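Local coordinates for protein heavy metal cation tricomponent efflux pump ZneA(CzcA-like) (Cupriavidus metallidurans, PDB 4K0J) that probably exports zinc ions from the cell in exchange for protons, as an inner-membrane pump of the resistance-nodulation-cell division family, at residues Y549-P562 with G643-G655. Numbering follows the deposited sequence.
Sequences YLDEGSIWLQVTLP and GTQVGFSQPMIDG
The first and last strands of a beta-alpha-beta-beta-alpha-beta unit pair here, 554-560 running antiparallel to 645-649. Backbone bonds alternate along them: Trp-556 N reaches Ser-649 O at 2.9 Å, and Gln-558 and Gly-647 exchange N-H and C=O both ways. On the face covered by helices 567-581 and 627-638, Leu-557 CD2 packs diagonally on Val-646 CG1 (3.7 Å), and Val-559 CG2 meets CG2 of the same valine, its non-hydrogen-bonded partner. On the other face, Asp-654 bridges the strands through both carboxylate oxygens: OD1 takes the hydroxyl of Ser-649 (OG to OD1 2.7 Å), while OD2 accepts Gln-558 NE2 from its syn side, well out of plane. Gln-558 is also held by Glu-610 and His-608.

Beyond the strands, the extended Gln-650 side chain reaches into the 549-552 loop. Its amide lies nearly parallel to the Tyr-549 ring (17°), with NE2 over one face. NE2 donates to Leu-550 O (3.0 Å), and OE1 accepts Glu-552 N (3.1 Å), which fixes the amide's rotation. With CG anti to the carbonyl carbon (chi1 -48°) and the chain extended beyond it, Glu-552 stacks its carboxylate on this amide and receives Met-652 N through the syn lone pair of OE1 (3.0 Å); Ile-653 N adds a weak bond to OE2. This edge pairing, last strand outside first, is characteristic of the ferredoxin-like subdomains in RND porter domains.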
loop_
_atom_site.group_PDB
_atom_site.type_symbol
_atom_site.label_atom_id
_atom_site.label_comp_id
_atom_site.label_asym_id
_atom_site.label_seq_id
_atom_site.Cartn_x
_atom_site.Cartn_y
_atom_site.Cartn_z
ATOM N N TYR C 549 -33.721 -16.696 -7.492
ATOM C CA TYR C 549 -33.221 -17.571 -6.432
ATOM C C TYR C 549 -31.719 -17.868 -6.493
ATOM O O TYR C 549 -31.074 -18.009 -5.451
ATOM C CB TYR C 549 -34.016 -18.877 -6.415
ATOM C CG TYR C 549 -33.462 -19.937 -5.490
ATOM C CD1 TYR C 549 -33.641 -19.852 -4.115
ATOM C CD2 TYR C 549 -32.769 -21.031 -5.996
ATOM C CE1 TYR C 549 -33.139 -20.822 -3.269
ATOM C CE2 TYR C 549 -32.266 -22.005 -5.159
ATOM C CZ TYR C 549 -32.452 -21.895 -3.800
ATOM O OH TYR C 549 -31.945 -22.873 -2.980
ATOM N N LEU C 550 -31.173 -17.947 -7.706
ATOM C CA LEU C 550 -29.761 -18.278 -7.908
ATOM C C LEU C 550 -29.400 -19.614 -7.262
ATOM O O LEU C 550 -28.848 -19.653 -6.162
ATOM C CB LEU C 550 -28.842 -17.164 -7.392
ATOM C CG LEU C 550 -28.010 -16.425 -8.445
ATOM C CD1 LEU C 550 -28.834 -15.342 -9.139
ATOM C CD2 LEU C 550 -26.747 -15.843 -7.838
ATOM N N ASP C 551 -29.710 -20.701 -7.962
ATOM C CA ASP C 551 -29.569 -22.044 -7.415
ATOM C C ASP C 551 -28.115 -22.500 -7.288
ATOM O O ASP C 551 -27.383 -22.578 -8.274
ATOM C CB ASP C 551 -30.351 -23.039 -8.273
ATOM C CG ASP C 551 -30.767 -24.279 -7.504
ATOM O OD1 ASP C 551 -30.195 -24.544 -6.428
ATOM O OD2 ASP C 551 -31.671 -24.996 -7.980
ATOM N N GLU C 552 -27.706 -22.796 -6.060
ATOM C CA GLU C 552 -26.401 -23.389 -5.817
ATOM C C GLU C 552 -26.571 -24.909 -5.751
ATOM O O GLU C 552 -27.664 -25.430 -5.979
ATOM C CB GLU C 552 -25.802 -22.841 -4.519
ATOM C CG GLU C 552 -25.871 -21.320 -4.403
ATOM C CD GLU C 552 -25.319 -20.791 -3.083
ATOM O OE1 GLU C 552 -24.921 -21.597 -2.214
ATOM O OE2 GLU C 552 -25.288 -19.555 -2.918
ATOM N N GLY C 553 -25.499 -25.626 -5.438
ATOM C CA GLY C 553 -25.567 -27.074 -5.395
ATOM C C GLY C 553 -26.396 -27.641 -4.253
ATOM O O GLY C 553 -26.846 -28.786 -4.317
ATOM N N SER C 554 -26.610 -26.840 -3.213
ATOM C CA SER C 554 -27.170 -27.357 -1.970
ATOM C C SER C 554 -28.149 -26.410 -1.288
ATOM O O SER C 554 -28.643 -25.464 -1.897
ATOM C CB SER C 554 -26.034 -27.710 -1.005
ATOM O OG SER C 554 -25.073 -26.672 -0.953
ATOM N N ILE C 555 -28.425 -26.686 -0.015
ATOM C CA ILE C 555 -29.316 -25.861 0.803
ATOM C C ILE C 555 -28.754 -25.681 2.216
ATOM O O ILE C 555 -28.394 -26.655 2.863
ATOM C CB ILE C 555 -30.717 -26.500 0.926
ATOM C CG1 ILE C 555 -31.415 -26.553 -0.432
ATOM C CG2 ILE C 555 -31.574 -25.729 1.918
ATOM C CD1 ILE C 555 -32.802 -27.133 -0.366
ATOM N N TRP C 556 -28.692 -24.440 2.696
ATOM C CA TRP C 556 -28.190 -24.165 4.045
ATOM C C TRP C 556 -29.308 -23.850 5.041
ATOM O O TRP C 556 -30.304 -23.223 4.693
ATOM C CB TRP C 556 -27.189 -23.015 4.021
ATOM C CG TRP C 556 -26.415 -22.862 5.277
ATOM C CD1 TRP C 556 -26.726 -22.068 6.341
ATOM C CD2 TRP C 556 -25.181 -23.511 5.603
ATOM N NE1 TRP C 556 -25.763 -22.188 7.319
ATOM C CE2 TRP C 556 -24.803 -23.067 6.888
ATOM C CE3 TRP C 556 -24.359 -24.425 4.936
ATOM C CZ2 TRP C 556 -23.640 -23.506 7.518
ATOM C CZ3 TRP C 556 -23.205 -24.861 5.566
ATOM C CH2 TRP C 556 -22.858 -24.400 6.844
ATOM N N LEU C 557 -29.125 -24.279 6.285
ATOM C CA LEU C 557 -30.142 -24.111 7.316
ATOM C C LEU C 557 -29.622 -23.361 8.544
ATOM O O LEU C 557 -28.535 -23.640 9.044
ATOM C CB LEU C 557 -30.689 -25.478 7.747
ATOM C CG LEU C 557 -31.834 -26.158 6.986
ATOM C CD1 LEU C 557 -31.489 -26.408 5.538
ATOM C CD2 LEU C 557 -32.189 -27.467 7.657
ATOM N N GLN C 558 -30.410 -22.408 9.026
ATOM C CA GLN C 558 -30.143 -21.784 10.315
ATOM C C GLN C 558 -31.149 -22.310 11.327
ATOM O O GLN C 558 -32.190 -21.699 11.560
ATOM C CB GLN C 558 -30.238 -20.265 10.212
ATOM C CG GLN C 558 -29.131 -19.640 9.388
ATOM C CD GLN C 558 -27.809 -19.615 10.123
ATOM O OE1 GLN C 558 -27.769 -19.695 11.351
ATOM N NE2 GLN C 558 -26.716 -19.506 9.375
ATOM N N VAL C 559 -30.831 -23.452 11.920
ATOM C CA VAL C 559 -31.761 -24.163 12.782
ATOM C C VAL C 559 -31.684 -23.679 14.223
ATOM O O VAL C 559 -30.630 -23.753 14.858
ATOM C CB VAL C 559 -31.521 -25.683 12.717
ATOM C CG1 VAL C 559 -32.360 -26.396 13.753
ATOM C CG2 VAL C 559 -31.835 -26.202 11.322
ATOM N N THR C 560 -32.812 -23.182 14.729
ATOM C CA THR C 560 -32.880 -22.617 16.077
ATOM C C THR C 560 -33.526 -23.578 17.073
ATOM O O THR C 560 -34.526 -24.223 16.774
ATOM C CB THR C 560 -33.641 -21.280 16.096
ATOM O OG1 THR C 560 -33.127 -20.421 15.072
ATOM C CG2 THR C 560 -33.482 -20.601 17.436
ATOM N N LEU C 561 -32.942 -23.663 18.259
ATOM C CA LEU C 561 -33.353 -24.630 19.262
ATOM C C LEU C 561 -33.734 -23.934 20.573
ATOM O O LEU C 561 -33.424 -22.757 20.764
ATOM C CB LEU C 561 -32.223 -25.635 19.484
ATOM C CG LEU C 561 -32.355 -27.007 18.820
ATOM C CD1 LEU C 561 -32.917 -26.901 17.424
ATOM C CD2 LEU C 561 -31.017 -27.701 18.802
ATOM N N PRO C 562 -34.435 -24.653 21.472
ATOM C CA PRO C 562 -34.840 -24.081 22.761
ATOM C C PRO C 562 -33.668 -23.524 23.574
ATOM O O PRO C 562 -32.560 -24.041 23.474
ATOM C CB PRO C 562 -35.504 -25.265 23.481
ATOM C CG PRO C 562 -35.234 -26.469 22.632
ATOM C CD PRO C 562 -35.053 -25.971 21.254
ATOM N N GLY C 643 -39.365 -28.266 18.951
ATOM C CA GLY C 643 -38.351 -27.322 19.385
ATOM C C GLY C 643 -37.449 -26.837 18.270
ATOM O O GLY C 643 -36.644 -25.926 18.463
ATOM N N THR C 644 -37.597 -27.438 17.095
ATOM C CA THR C 644 -36.687 -27.200 15.983
ATOM C C THR C 644 -37.180 -26.114 15.033
ATOM O O THR C 644 -37.896 -26.404 14.079
ATOM C CB THR C 644 -36.497 -28.484 15.167
ATOM O OG1 THR C 644 -36.196 -29.572 16.048
ATOM C CG2 THR C 644 -35.374 -28.323 14.166
ATOM N N GLN C 645 -36.797 -24.870 15.291
ATOM C CA GLN C 645 -37.070 -23.781 14.352
ATOM C C GLN C 645 -36.012 -23.706 13.238
ATOM O O GLN C 645 -34.815 -23.655 13.518
ATOM C CB GLN C 645 -37.154 -22.452 15.095
ATOM C CG GLN C 645 -38.189 -22.436 16.185
ATOM C CD GLN C 645 -38.763 -21.051 16.403
ATOM O OE1 GLN C 645 -39.546 -20.558 15.588
ATOM N NE2 GLN C 645 -38.371 -20.409 17.502
ATOM N N VAL C 646 -36.455 -23.681 11.982
ATOM C CA VAL C 646 -35.541 -23.840 10.853
ATOM C C VAL C 646 -35.550 -22.697 9.840
ATOM O O VAL C 646 -36.558 -22.456 9.175
ATOM C CB VAL C 646 -35.842 -25.134 10.095
ATOM C CG1 VAL C 646 -34.934 -25.258 8.896
ATOM C CG2 VAL C 646 -35.693 -26.330 11.018
ATOM N N GLY C 647 -34.413 -22.015 9.713
ATOM C CA GLY C 647 -34.253 -20.964 8.724
ATOM C C GLY C 647 -33.724 -21.533 7.424
ATOM O O GLY C 647 -32.834 -22.383 7.442
ATOM N N PHE C 648 -34.266 -21.063 6.302
ATOM C CA PHE C 648 -33.908 -21.590 4.984
ATOM C C PHE C 648 -33.090 -20.620 4.120
ATOM O O PHE C 648 -33.511 -19.490 3.857
ATOM C CB PHE C 648 -35.164 -22.006 4.226
ATOM C CG PHE C 648 -35.679 -23.361 4.600
ATOM C CD1 PHE C 648 -35.282 -24.483 3.897
ATOM C CD2 PHE C 648 -36.572 -23.515 5.643
ATOM C CE1 PHE C 648 -35.764 -25.742 4.232
ATOM C CE2 PHE C 648 -37.054 -24.771 5.981
ATOM C CZ PHE C 648 -36.648 -25.883 5.273
ATOM N N SER C 649 -31.927 -21.086 3.670
ATOM C CA SER C 649 -31.018 -20.291 2.844
ATOM C C SER C 649 -30.085 -21.180 2.022
ATOM O O SER C 649 -30.415 -22.321 1.716
ATOM C CB SER C 649 -30.209 -19.321 3.712
ATOM O OG SER C 649 -29.876 -19.905 4.961
ATOM N N GLN C 650 -28.925 -20.647 1.651
ATOM C CA GLN C 650 -27.944 -21.403 0.872
ATOM C C GLN C 650 -26.533 -21.146 1.399
ATOM O O GLN C 650 -26.277 -20.104 1.991
ATOM C CB GLN C 650 -28.044 -21.059 -0.621
ATOM C CG GLN C 650 -29.408 -21.321 -1.217
ATOM C CD GLN C 650 -29.396 -21.323 -2.721
ATOM O OE1 GLN C 650 -29.142 -22.354 -3.345
ATOM N NE2 GLN C 650 -29.684 -20.172 -3.318
ATOM N N PRO C 651 -25.617 -22.107 1.197
ATOM C CA PRO C 651 -24.281 -22.006 1.793
ATOM C C PRO C 651 -23.467 -20.766 1.406
ATOM O O PRO C 651 -22.773 -20.232 2.264
ATOM C CB PRO C 651 -23.597 -23.286 1.313
ATOM C CG PRO C 651 -24.712 -24.247 1.150
ATOM C CD PRO C 651 -25.835 -23.429 0.584
ATOM N N MET C 652 -23.538 -20.310 0.162
ATOM C CA MET C 652 -22.766 -19.131 -0.226
ATOM C C MET C 652 -23.495 -17.844 0.125
ATOM O O MET C 652 -22.921 -16.939 0.728
ATOM C CB MET C 652 -22.459 -19.130 -1.724
ATOM C CG MET C 652 -21.484 -20.190 -2.199
ATOM S SD MET C 652 -21.236 -20.064 -3.984
ATOM C CE MET C 652 -19.805 -18.995 -4.057
ATOM N N ILE C 653 -24.766 -17.771 -0.261
ATOM C CA ILE C 653 -25.548 -16.545 -0.126
ATOM C C ILE C 653 -25.883 -16.180 1.325
ATOM O O ILE C 653 -26.054 -15.007 1.644
ATOM C CB ILE C 653 -26.839 -16.598 -0.982
ATOM C CG1 ILE C 653 -27.426 -15.197 -1.164
ATOM C CG2 ILE C 653 -27.858 -17.549 -0.379
ATOM C CD1 ILE C 653 -26.537 -14.260 -1.933
ATOM N N ASP C 654 -25.962 -17.181 2.196
ATOM C CA ASP C 654 -26.252 -16.953 3.610
ATOM C C ASP C 654 -25.196 -16.051 4.244
ATOM O O ASP C 654 -25.510 -15.159 5.040
ATOM C CB ASP C 654 -26.308 -18.286 4.355
ATOM C CG ASP C 654 -26.797 -18.145 5.776
ATOM O OD1 ASP C 654 -28.026 -18.182 5.987
ATOM O OD2 ASP C 654 -25.954 -18.012 6.682
ATOM N N GLY C 655 -23.941 -16.290 3.877
ATOM C CA GLY C 655 -22.835 -15.492 4.367
ATOM C C GLY C 655 -22.961 -14.022 4.021
ATOM O O GLY C 655 -22.876 -13.168 4.900
#